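Local coordinates for protein prolyl endopeptidase (Myxococcus xanthus, PDB 2BKL) that probably cleaves oligopeptides on the carboxyl side of proline, as a serine peptidase of the S9A prolyl oligopeptidase family, at residues V18-Y24 with H591-H597; L59-F63 with S664-S669; R78-F83 with V128-K133. All coordinates share one frame; numbering follows the deposited sequence.

Contact 1. Residues V18-Y24 with H591-H597; sequences VQVADPY and HAYSPYH. With MES (2-(N-morpholino)-ethanesulfonic acid), chain D.
The phenol oxygen of Tyr-596 is held by two hydrogen bonds from the chain around Asp-22. It donates to Asp-22 OD1, with Tyr-596 OH and OD1 2.6 Å apart, meeting the anti side of the carboxylate somewhat out of its plane, and it accepts from Tyr-24 N, with N and OH 3.0 Å apart and a fairly straight N-H (160°). These two bonds fix the rotation of the hydroxyl, and Pro-23 CD packs against it at 3.4 Å from OH. Asp-22 reaches the phenol because its CG stands anti to the backbone N (chi1 -160°).

Within strand 18-21, the two methyls of Val-20 meet different imidazoles. CG2 lies over a face of His-591, off centre, 4.2 Å from the ring centroid in a CH-pi contact, while CG1 touches His-597 NE2 at 3.4 Å. The sulfonate of a MES molecule, probably from the crystallisation liquor, bridges the segments: His-591 NE2 donates almost straight (171°) to O2S, 2.8 Å away, and Ala-21 N donates to O3S.

In the next shell, His-597 ND1 shares a hydrogen bond with Ser-594 OG, and a water joins its NE2 to Asp-22 OD2, the latter bond weak. Salt bridges to Arg-25 and Lys-626 hold the Asp-22 carboxylate and would probably keep it ionised. Strand 18-21 pairs with 12-15 in an antiparallel hairpin, so the contact lays an N-terminal hairpin and the loop after it on the end of helix 584-593 and the 3-10 turn at 595-597 of the alpha/beta-hydrolase domain.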
loop_
_atom_site.group_PDB
_atom_site.type_symbol
_atom_site.label_atom_id
_atom_site.label_comp_id
_atom_site.label_asym_id
_atom_site.label_seq_id
_atom_site.Cartn_x
_atom_site.Cartn_y
_atom_site.Cartn_z
ATOM N N VAL A 18 -2.714 -35.005 2.359
ATOM C CA VAL A 18 -3.967 -34.533 1.791
ATOM C C VAL A 18 -3.794 -34.319 0.289
ATOM O O VAL A 18 -2.849 -33.670 -0.124
ATOM C CB VAL A 18 -4.365 -33.166 2.414
ATOM C CG1 VAL A 18 -5.571 -32.576 1.693
ATOM C CG2 VAL A 18 -4.645 -33.314 3.900
ATOM N N GLN A 19 -4.730 -34.835 -0.506
ATOM C CA GLN A 19 -4.767 -34.608 -1.947
ATOM C C GLN A 19 -5.243 -33.183 -2.241
ATOM O O GLN A 19 -6.284 -32.746 -1.733
ATOM C CB GLN A 19 -5.718 -35.594 -2.629
ATOM C CG GLN A 19 -5.366 -37.056 -2.408
ATOM C CD GLN A 19 -4.025 -37.415 -2.991
ATOM O OE1 GLN A 19 -3.049 -37.589 -2.263
ATOM N NE2 GLN A 19 -3.965 -37.519 -4.315
ATOM N N VAL A 20 -4.464 -32.471 -3.037
ATOM C CA VAL A 20 -4.793 -31.116 -3.499
ATOM C C VAL A 20 -4.827 -31.123 -5.019
ATOM O O VAL A 20 -3.825 -31.371 -5.649
ATOM C CB VAL A 20 -3.760 -30.094 -3.006
ATOM C CG1 VAL A 20 -4.095 -28.673 -3.471
ATOM C CG2 VAL A 20 -3.653 -30.139 -1.496
ATOM N N ALA A 21 -5.979 -30.803 -5.594
ATOM C CA ALA A 21 -6.146 -30.726 -7.040
ATOM C C ALA A 21 -5.802 -29.334 -7.566
ATOM O O ALA A 21 -6.143 -28.316 -6.955
ATOM C CB ALA A 21 -7.562 -31.114 -7.423
ATOM N N ASP A 22 -5.175 -29.301 -8.739
ATOM C CA ASP A 22 -4.709 -28.074 -9.375
ATOM C C ASP A 22 -5.013 -28.167 -10.880
ATOM O O ASP A 22 -4.111 -28.340 -11.692
ATOM C CB ASP A 22 -3.224 -27.869 -9.091
ATOM C CG ASP A 22 -2.745 -26.443 -9.269
ATOM O OD1 ASP A 22 -3.371 -25.628 -10.007
ATOM O OD2 ASP A 22 -1.694 -26.083 -8.701
ATOM N N PRO A 23 -6.277 -28.084 -11.258
ATOM C CA PRO A 23 -6.649 -28.334 -12.657
ATOM C C PRO A 23 -6.040 -27.389 -13.658
ATOM O O PRO A 23 -5.843 -27.768 -14.820
ATOM C CB PRO A 23 -8.185 -28.219 -12.643
ATOM C CG PRO A 23 -8.516 -27.530 -11.392
ATOM C CD PRO A 23 -7.445 -27.844 -10.402
ATOM N N TYR A 24 -5.709 -26.176 -13.230
ATOM C CA TYR A 24 -5.202 -25.154 -14.131
ATOM C C TYR A 24 -3.728 -24.822 -13.868
ATOM O O TYR A 24 -3.259 -23.769 -14.239
ATOM C CB TYR A 24 -6.105 -23.908 -14.051
ATOM C CG TYR A 24 -7.516 -24.261 -14.391
ATOM C CD1 TYR A 24 -7.863 -24.670 -15.666
ATOM C CD2 TYR A 24 -8.502 -24.288 -13.411
ATOM C CE1 TYR A 24 -9.159 -25.035 -15.978
ATOM C CE2 TYR A 24 -9.796 -24.675 -13.710
ATOM C CZ TYR A 24 -10.124 -25.039 -15.008
ATOM O OH TYR A 24 -11.411 -25.439 -15.293
ATOM N N HIS A 591 -5.187 -24.056 3.254
ATOM C CA HIS A 591 -5.998 -24.863 2.370
ATOM C C HIS A 591 -7.461 -24.655 2.676
ATOM O O HIS A 591 -8.269 -24.676 1.764
ATOM C CB HIS A 591 -5.595 -26.337 2.469
ATOM C CG HIS A 591 -6.180 -27.207 1.397
ATOM N ND1 HIS A 591 -6.478 -28.535 1.611
ATOM C CD2 HIS A 591 -6.477 -26.956 0.100
ATOM C CE1 HIS A 591 -6.969 -29.057 0.502
ATOM N NE2 HIS A 591 -6.957 -28.132 -0.441
ATOM N N ALA A 592 -7.808 -24.360 3.937
ATOM C CA ALA A 592 -9.196 -24.193 4.310
ATOM C C ALA A 592 -9.837 -22.967 3.676
ATOM O O ALA A 592 -11.038 -22.960 3.456
ATOM C CB ALA A 592 -9.320 -24.144 5.797
ATOM N N TYR A 593 -9.051 -21.930 3.407
ATOM C CA TYR A 593 -9.606 -20.723 2.769
ATOM C C TYR A 593 -9.148 -20.375 1.348
ATOM O O TYR A 593 -9.772 -19.535 0.726
ATOM C CB TYR A 593 -9.477 -19.489 3.671
ATOM C CG TYR A 593 -8.070 -18.914 3.892
ATOM C CD1 TYR A 593 -7.444 -18.158 2.904
ATOM C CD2 TYR A 593 -7.410 -19.052 5.107
ATOM C CE1 TYR A 593 -6.209 -17.576 3.120
ATOM C CE2 TYR A 593 -6.183 -18.494 5.330
ATOM C CZ TYR A 593 -5.575 -17.744 4.342
ATOM O OH TYR A 593 -4.354 -17.146 4.580
ATOM N N SER A 594 -8.073 -21.000 0.869
ATOM C CA SER A 594 -7.432 -20.749 -0.449
ATOM C C SER A 594 -8.510 -20.662 -1.531
ATOM O O SER A 594 -9.158 -21.670 -1.828
ATOM C CB SER A 594 -6.480 -21.886 -0.749
ATOM O OG SER A 594 -5.881 -21.729 -2.034
ATOM N N PRO A 595 -8.843 -19.483 -2.028
ATOM C CA PRO A 595 -10.018 -19.366 -2.902
ATOM C C PRO A 595 -9.991 -20.283 -4.123
ATOM O O PRO A 595 -11.022 -20.812 -4.527
ATOM C CB PRO A 595 -10.012 -17.874 -3.283
ATOM C CG PRO A 595 -9.434 -17.249 -2.064
ATOM C CD PRO A 595 -8.321 -18.157 -1.629
ATOM N N TYR A 596 -8.823 -20.449 -4.727
ATOM C CA TYR A 596 -8.671 -21.278 -5.917
ATOM C C TYR A 596 -9.113 -22.711 -5.673
ATOM O O TYR A 596 -9.564 -23.367 -6.601
ATOM C CB TYR A 596 -7.227 -21.243 -6.374
ATOM C CG TYR A 596 -6.882 -22.207 -7.481
ATOM C CD1 TYR A 596 -7.446 -22.098 -8.736
ATOM C CD2 TYR A 596 -5.981 -23.223 -7.263
ATOM C CE1 TYR A 596 -7.117 -22.970 -9.756
ATOM C CE2 TYR A 596 -5.651 -24.124 -8.285
ATOM C CZ TYR A 596 -6.214 -23.967 -9.517
ATOM O OH TYR A 596 -5.788 -24.855 -10.483
ATOM N N HIS A 597 -9.004 -23.176 -4.422
ATOM C CA HIS A 597 -9.372 -24.542 -4.043
ATOM C C HIS A 597 -10.784 -24.669 -3.501
ATOM O O HIS A 597 -11.173 -25.747 -3.030
ATOM C CB HIS A 597 -8.364 -25.091 -3.029
ATOM C CG HIS A 597 -6.985 -25.131 -3.566
ATOM N ND1 HIS A 597 -6.069 -24.120 -3.344
ATOM C CD2 HIS A 597 -6.359 -26.054 -4.336
ATOM C CE1 HIS A 597 -4.948 -24.408 -3.978
ATOM N NE2 HIS A 597 -5.088 -25.586 -4.578
HETATM O O1 MES D . -15.092 -28.139 -5.195
HETATM C C2 MES D . -13.972 -27.238 -5.330
HETATM C C3 MES D . -12.600 -27.915 -5.374
HETATM N N4 MES D . -12.551 -29.048 -4.440
HETATM C C5 MES D . -13.759 -29.851 -4.212
HETATM C C6 MES D . -14.761 -29.515 -5.312
HETATM C C7 MES D . -11.278 -29.773 -4.352
HETATM C C8 MES D . -10.121 -28.819 -3.998
HETATM S S MES D . -8.883 -29.676 -3.237
HETATM O O1S MES D . -9.393 -30.168 -1.938
HETATM O O2S MES D . -7.741 -28.762 -3.026
HETATM O O3S MES D . -8.526 -30.799 -4.154
HETATM O O HOH W 1 -2.557 -25.619 -6.016
#

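Contact 2. Residues L59-F63 with S664-S669; sequences LAARF and SVDLYS
The Phe-63 ring takes Ser-664 CB over one face, a CH-pi contact 3.8 Å from the centroid of the ring and 21° off its normal. In the plane of the same ring, at its edge, sits Val-665 CG2, 3.9 Å from Phe-63 CD2. The rim atom CZ of Phe-63 meets CD2 of Tyr-668 at 3.8 Å, the side chains running roughly perpendicular to each other; one face of the Tyr-668 ring carries Leu-667 CD2 from its own helix.

Val-665 CG2 also presses on the backbone of helix 56-67, 3.6 Å from Ala-60 CA, with the methyl of Ala-60 beside it. Val-665 turns this methyl to the facing helix because CG1 takes the place anti to the backbone N (chi1 173°). Leu-59 reaches past Val-665 with CD1, which ends 3.8 Å from Ser-669 N and against Tyr-668 CB. The short helix segments run nearer antiparallel than parallel, their N-to-C directions 131° apart and their axes 9.8 Å at closest approach.

Ser-669 OG folds back to donate to Val-665 O, 2.8 Å away, an oxygen that also accepts the helical bond from Ser-669 N on the opposite face of its carbonyl plane. Arg-56, from the first turn of helix 56-67, makes a hydrogen bond to Ser-669 OG and a salt bridge to Asp-666. Pro-470 lies against Leu-59 and Phe-63, bringing helix 469-473 to the same seam. No hydrogen bond links residues 59-63 to 664-669: hydrophobic and CH-pi packing joins them, and the charged pairing lies beside it.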
loop_
_atom_site.group_PDB
_atom_site.type_symbol
_atom_site.label_atom_id
_atom_site.label_comp_id
_atom_site.label_asym_id
_atom_site.label_seq_id
_atom_site.Cartn_x
_atom_site.Cartn_y
_atom_site.Cartn_z
ATOM N N LEU A 59 -19.233 8.324 -18.340
ATOM C CA LEU A 59 -18.253 8.022 -17.288
ATOM C C LEU A 59 -16.888 8.551 -17.728
ATOM O O LEU A 59 -16.205 9.207 -16.954
ATOM C CB LEU A 59 -18.142 6.520 -16.989
ATOM C CG LEU A 59 -19.201 5.870 -16.089
ATOM C CD1 LEU A 59 -18.998 4.373 -16.142
ATOM C CD2 LEU A 59 -19.135 6.359 -14.667
ATOM N N ALA A 60 -16.503 8.293 -18.975
ATOM C CA ALA A 60 -15.185 8.723 -19.437
ATOM C C ALA A 60 -15.041 10.237 -19.385
ATOM O O ALA A 60 -14.007 10.733 -18.954
ATOM C CB ALA A 60 -14.889 8.231 -20.826
ATOM N N ALA A 61 -16.085 10.971 -19.773
ATOM C CA ALA A 61 -15.988 12.433 -19.772
ATOM C C ALA A 61 -15.857 12.910 -18.332
ATOM O O ALA A 61 -15.121 13.846 -18.045
ATOM C CB ALA A 61 -17.199 13.088 -20.444
ATOM N N ARG A 62 -16.578 12.262 -17.419
ATOM C CA ARG A 62 -16.596 12.708 -16.039
ATOM C C ARG A 62 -15.257 12.390 -15.356
ATOM O O ARG A 62 -14.707 13.224 -14.621
ATOM C CB ARG A 62 -17.764 12.057 -15.283
ATOM C CG ARG A 62 -17.925 12.507 -13.829
ATOM C CD ARG A 62 -18.016 14.028 -13.626
ATOM N NE ARG A 62 -18.289 14.362 -12.229
ATOM C CZ ARG A 62 -17.944 15.511 -11.650
ATOM N NH1 ARG A 62 -17.325 16.463 -12.337
ATOM N NH2 ARG A 62 -18.230 15.707 -10.367
ATOM N N PHE A 63 -14.732 11.195 -15.608
ATOM C CA PHE A 63 -13.435 10.812 -15.043
ATOM C C PHE A 63 -12.311 11.676 -15.625
ATOM O O PHE A 63 -11.340 11.970 -14.942
ATOM C CB PHE A 63 -13.145 9.324 -15.232
ATOM C CG PHE A 63 -13.992 8.409 -14.381
ATOM C CD1 PHE A 63 -14.225 8.687 -13.049
ATOM C CD2 PHE A 63 -14.543 7.270 -14.919
ATOM C CE1 PHE A 63 -14.982 7.820 -12.254
ATOM C CE2 PHE A 63 -15.319 6.403 -14.126
ATOM C CZ PHE A 63 -15.535 6.699 -12.805
ATOM N N SER A 664 -11.299 2.849 -14.696
ATOM C CA SER A 664 -12.472 3.226 -13.936
ATOM C C SER A 664 -13.722 3.120 -14.790
ATOM O O SER A 664 -14.744 2.711 -14.278
ATOM C CB SER A 664 -12.327 4.642 -13.351
ATOM O OG SER A 664 -11.339 4.632 -12.323
ATOM N N VAL A 665 -13.656 3.514 -16.065
ATOM C CA VAL A 665 -14.786 3.360 -16.960
ATOM C C VAL A 665 -15.182 1.868 -17.007
ATOM O O VAL A 665 -16.354 1.513 -16.940
ATOM C CB VAL A 665 -14.498 3.913 -18.392
ATOM C CG1 VAL A 665 -15.636 3.569 -19.339
ATOM C CG2 VAL A 665 -14.255 5.440 -18.358
ATOM N N ASP A 666 -14.188 1.008 -17.156
ATOM C CA ASP A 666 -14.420 -0.424 -17.212
ATOM C C ASP A 666 -15.043 -0.948 -15.927
ATOM O O ASP A 666 -16.019 -1.669 -15.988
ATOM C CB ASP A 666 -13.131 -1.158 -17.571
ATOM C CG ASP A 666 -12.772 -1.040 -19.043
ATOM O OD1 ASP A 666 -13.588 -0.578 -19.878
ATOM O OD2 ASP A 666 -11.668 -1.419 -19.474
ATOM N N LEU A 667 -14.487 -0.593 -14.780
ATOM C CA LEU A 667 -14.977 -1.037 -13.487
ATOM C C LEU A 667 -16.403 -0.630 -13.277
ATOM O O LEU A 667 -17.248 -1.471 -12.987
ATOM C CB LEU A 667 -14.092 -0.453 -12.372
ATOM C CG LEU A 667 -14.258 -1.035 -10.961
ATOM C CD1 LEU A 667 -12.992 -0.717 -10.111
ATOM C CD2 LEU A 667 -15.484 -0.555 -10.266
ATOM N N TYR A 668 -16.703 0.655 -13.444
ATOM C CA TYR A 668 -18.027 1.150 -13.080
ATOM C C TYR A 668 -19.068 0.763 -14.124
ATOM O O TYR A 668 -20.219 0.489 -13.760
ATOM C CB TYR A 668 -18.021 2.660 -12.690
ATOM C CG TYR A 668 -17.391 2.842 -11.308
ATOM C CD1 TYR A 668 -18.121 2.558 -10.169
ATOM C CD2 TYR A 668 -16.078 3.285 -11.149
ATOM C CE1 TYR A 668 -17.560 2.680 -8.892
ATOM C CE2 TYR A 668 -15.506 3.436 -9.862
ATOM C CZ TYR A 668 -16.271 3.124 -8.739
ATOM O OH TYR A 668 -15.756 3.217 -7.448
ATOM N N SER A 669 -18.691 0.649 -15.401
ATOM C CA SER A 669 -19.630 0.142 -16.392
ATOM C C SER A 669 -19.962 -1.358 -16.177
ATOM O O SER A 669 -21.111 -1.741 -16.338
ATOM C CB SER A 669 -19.203 0.500 -17.819
ATOM O OG SER A 669 -18.098 -0.255 -18.275
#

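Contact 3. Residues R78-F83 with V128-K133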
loop_
_atom_site.group_PDB
_atom_site.type_symbol
_atom_site.label_atom_id
_atom_site.label_comp_id
_atom_site.label_asym_id
_atom_site.label_seq_id
_atom_site.Cartn_x
_atom_site.Cartn_y
_atom_site.Cartn_z
ATOM N N ARG A 78 15.819 21.581 1.803
ATOM C CA ARG A 78 17.236 21.292 1.963
ATOM C C ARG A 78 18.038 22.500 1.605
ATOM O O ARG A 78 17.982 22.954 0.450
ATOM C CB ARG A 78 17.647 20.152 1.019
ATOM C CG ARG A 78 16.919 18.818 1.218
ATOM C CD ARG A 78 17.294 18.118 2.477
ATOM N NE ARG A 78 16.794 16.737 2.540
ATOM C CZ ARG A 78 15.669 16.369 3.119
ATOM N NH1 ARG A 78 14.839 17.265 3.644
ATOM N NH2 ARG A 78 15.345 15.073 3.127
ATOM N N ASN A 79 18.771 23.049 2.569
ATOM C CA ASN A 79 19.703 24.141 2.320
ATOM C C ASN A 79 19.073 25.317 1.563
ATOM O O ASN A 79 19.678 25.869 0.636
ATOM C CB ASN A 79 20.933 23.589 1.594
ATOM C CG ASN A 79 22.131 24.541 1.606
ATOM O OD1 ASN A 79 22.227 25.456 2.446
ATOM N ND2 ASN A 79 23.047 24.330 0.668
ATOM N N GLY A 80 17.875 25.708 1.978
ATOM C CA GLY A 80 17.207 26.867 1.411
ATOM C C GLY A 80 16.410 26.605 0.139
ATOM O O GLY A 80 15.723 27.496 -0.352
ATOM N N ARG A 81 16.471 25.378 -0.363
ATOM C CA ARG A 81 15.732 24.975 -1.553
ATOM C C ARG A 81 14.555 24.105 -1.176
ATOM O O ARG A 81 14.529 23.468 -0.121
ATOM C CB ARG A 81 16.642 24.198 -2.482
ATOM C CG ARG A 81 17.734 25.045 -3.077
ATOM C CD ARG A 81 18.647 24.316 -3.995
ATOM N NE ARG A 81 19.509 25.265 -4.671
ATOM C CZ ARG A 81 20.442 24.928 -5.540
ATOM N NH1 ARG A 81 20.681 23.665 -5.866
ATOM N NH2 ARG A 81 21.157 25.884 -6.106
ATOM N N PHE A 82 13.535 24.110 -2.013
ATOM C CA PHE A 82 12.339 23.347 -1.826
ATOM C C PHE A 82 12.169 22.419 -2.999
ATOM O O PHE A 82 12.376 22.829 -4.145
ATOM C CB PHE A 82 11.114 24.274 -1.765
ATOM C CG PHE A 82 11.026 25.092 -0.524
ATOM C CD1 PHE A 82 11.865 26.173 -0.337
ATOM C CD2 PHE A 82 10.057 24.824 0.428
ATOM C CE1 PHE A 82 11.772 26.963 0.813
ATOM C CE2 PHE A 82 9.955 25.615 1.565
ATOM C CZ PHE A 82 10.827 26.671 1.754
ATOM N N PHE A 83 11.765 21.191 -2.721
ATOM C CA PHE A 83 11.597 20.148 -3.721
ATOM C C PHE A 83 10.246 19.502 -3.518
ATOM O O PHE A 83 9.882 19.151 -2.395
ATOM C CB PHE A 83 12.672 19.065 -3.576
ATOM C CG PHE A 83 14.070 19.568 -3.782
ATOM C CD1 PHE A 83 14.737 20.264 -2.791
ATOM C CD2 PHE A 83 14.708 19.403 -4.993
ATOM C CE1 PHE A 83 16.021 20.755 -3.008
ATOM C CE2 PHE A 83 15.997 19.890 -5.188
ATOM C CZ PHE A 83 16.626 20.546 -4.211
ATOM N N VAL A 128 16.650 13.936 -1.688
ATOM C CA VAL A 128 17.479 15.089 -1.953
ATOM C C VAL A 128 18.654 15.102 -0.984
ATOM O O VAL A 128 18.500 14.864 0.230
ATOM C CB VAL A 128 16.668 16.392 -1.783
ATOM C CG1 VAL A 128 17.484 17.602 -2.265
ATOM C CG2 VAL A 128 15.335 16.290 -2.510
ATOM N N SER A 129 19.837 15.439 -1.467
ATOM C CA SER A 129 21.017 15.577 -0.615
ATOM C C SER A 129 20.831 16.779 0.323
ATOM O O SER A 129 20.054 17.689 0.063
ATOM C CB SER A 129 22.277 15.714 -1.466
ATOM O OG SER A 129 22.258 16.920 -2.214
ATOM N N TRP A 130 21.541 16.749 1.450
ATOM C CA TRP A 130 21.374 17.765 2.482
ATOM C C TRP A 130 21.780 19.150 2.010
ATOM O O TRP A 130 21.238 20.129 2.509
ATOM C CB TRP A 130 22.104 17.367 3.787
ATOM C CG TRP A 130 21.477 16.141 4.343
ATOM C CD1 TRP A 130 21.968 14.865 4.284
ATOM C CD2 TRP A 130 20.168 16.029 4.903
ATOM N NE1 TRP A 130 21.059 13.983 4.807
ATOM C CE2 TRP A 130 19.935 14.661 5.184
ATOM C CE3 TRP A 130 19.149 16.947 5.194
ATOM C CZ2 TRP A 130 18.742 14.192 5.764
ATOM C CZ3 TRP A 130 17.974 16.483 5.758
ATOM C CH2 TRP A 130 17.770 15.121 6.032
ATOM N N ASP A 131 22.687 19.232 1.034
ATOM C CA ASP A 131 23.095 20.511 0.468
ATOM C C ASP A 131 22.157 21.046 -0.624
ATOM O O ASP A 131 22.362 22.153 -1.145
ATOM C CB ASP A 131 24.559 20.478 -0.010
ATOM C CG ASP A 131 24.806 19.574 -1.180
ATOM O OD1 ASP A 131 23.842 18.947 -1.673
ATOM O OD2 ASP A 131 25.956 19.419 -1.669
ATOM N N GLY A 132 21.145 20.261 -0.975
ATOM C CA GLY A 132 20.175 20.642 -2.001
ATOM C C GLY A 132 20.744 20.632 -3.403
ATOM O O GLY A 132 20.089 21.162 -4.305
ATOM N N LYS A 133 21.895 19.993 -3.599
ATOM C CA LYS A 133 22.576 20.026 -4.911
ATOM C C LYS A 133 22.374 18.763 -5.758
ATOM O O LYS A 133 22.660 18.804 -6.965
ATOM C CB LYS A 133 24.068 20.256 -4.763
ATOM C CG LYS A 133 24.462 21.467 -3.926
ATOM C CD LYS A 133 24.130 22.773 -4.538
ATOM C CE LYS A 133 24.788 23.913 -3.697
ATOM N NZ LYS A 133 24.139 25.214 -3.888
#
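A type I' turn at Arg-78 to Arg-81 faces a type I turn at Ser-129 to Gly-132, with Arg-78 and Gly-132 only 5.0 Å apart between their CA atoms. The guanidinium of Arg-78 lies flat on the six-membered part of the Trp-130 indole, planes 14° apart and centres separated by 4.1 Å. A bend at chi2 (-70°) folds the arginine over the indole, where NE also makes a weak hydrogen bond to Val-128 O at 3.4 Å. The other polar end of this pair, Trp-130 NE1, donates to Trp-175 O.

Asn-79 ND2 donates nearly straight to Asp-131 O at 2.9 Å, approaching from above the carbonyl plane although the oxygen lies in the amide plane. Arg-81, extended from CG to NE, brings NH1 to 3.0 Å from Gly-132 O, again from above the carbonyl plane. Its NH2 pairs with Asp-155, which probably eases the nearness of Lys-133 NZ over the guanidinium face. Gly-132 has positive phi and packs its CA against Arg-78 CB. Farther in, Val-128 CG1 sits over a face of Phe-83, 3.7 Å from the ring centroid.

Asp-131 OD1 ties its own turn together: it accepts from Ser-129 OG at 2.6 Å and, in an Asx turn, from Lys-133 N. Strands 71-78 and 81-87, joined by the turn 78-81, begin one four-stranded antiparallel sheet, and strands 121-128 and 134-141, linked by 128-133, come after it, consistent with neighbouring blades. The contact therefore joins connecting turns within the beta-propeller domain of this S9A peptidase.

Contacts 1 and 2 both bring N-terminal segments against the alpha/beta-hydrolase domain, one through hairpin strand 18-21 and the other through helix 56-67. Their centres are 35 Å apart, and along the chain they cross: 18-24, 59-63, 591-597, 664-669. The N-terminal region thus holds the hydrolase domain at two places before the chain enters the propeller. Contact 3, between 78-83 and 128-133, is nested inside the loops closed by both and lies wholly within the propeller, its centre 54 Å from that of contact 1, on the opposite side of the chain's centre, and 41 Å from that of contact 2. No two of the three touch.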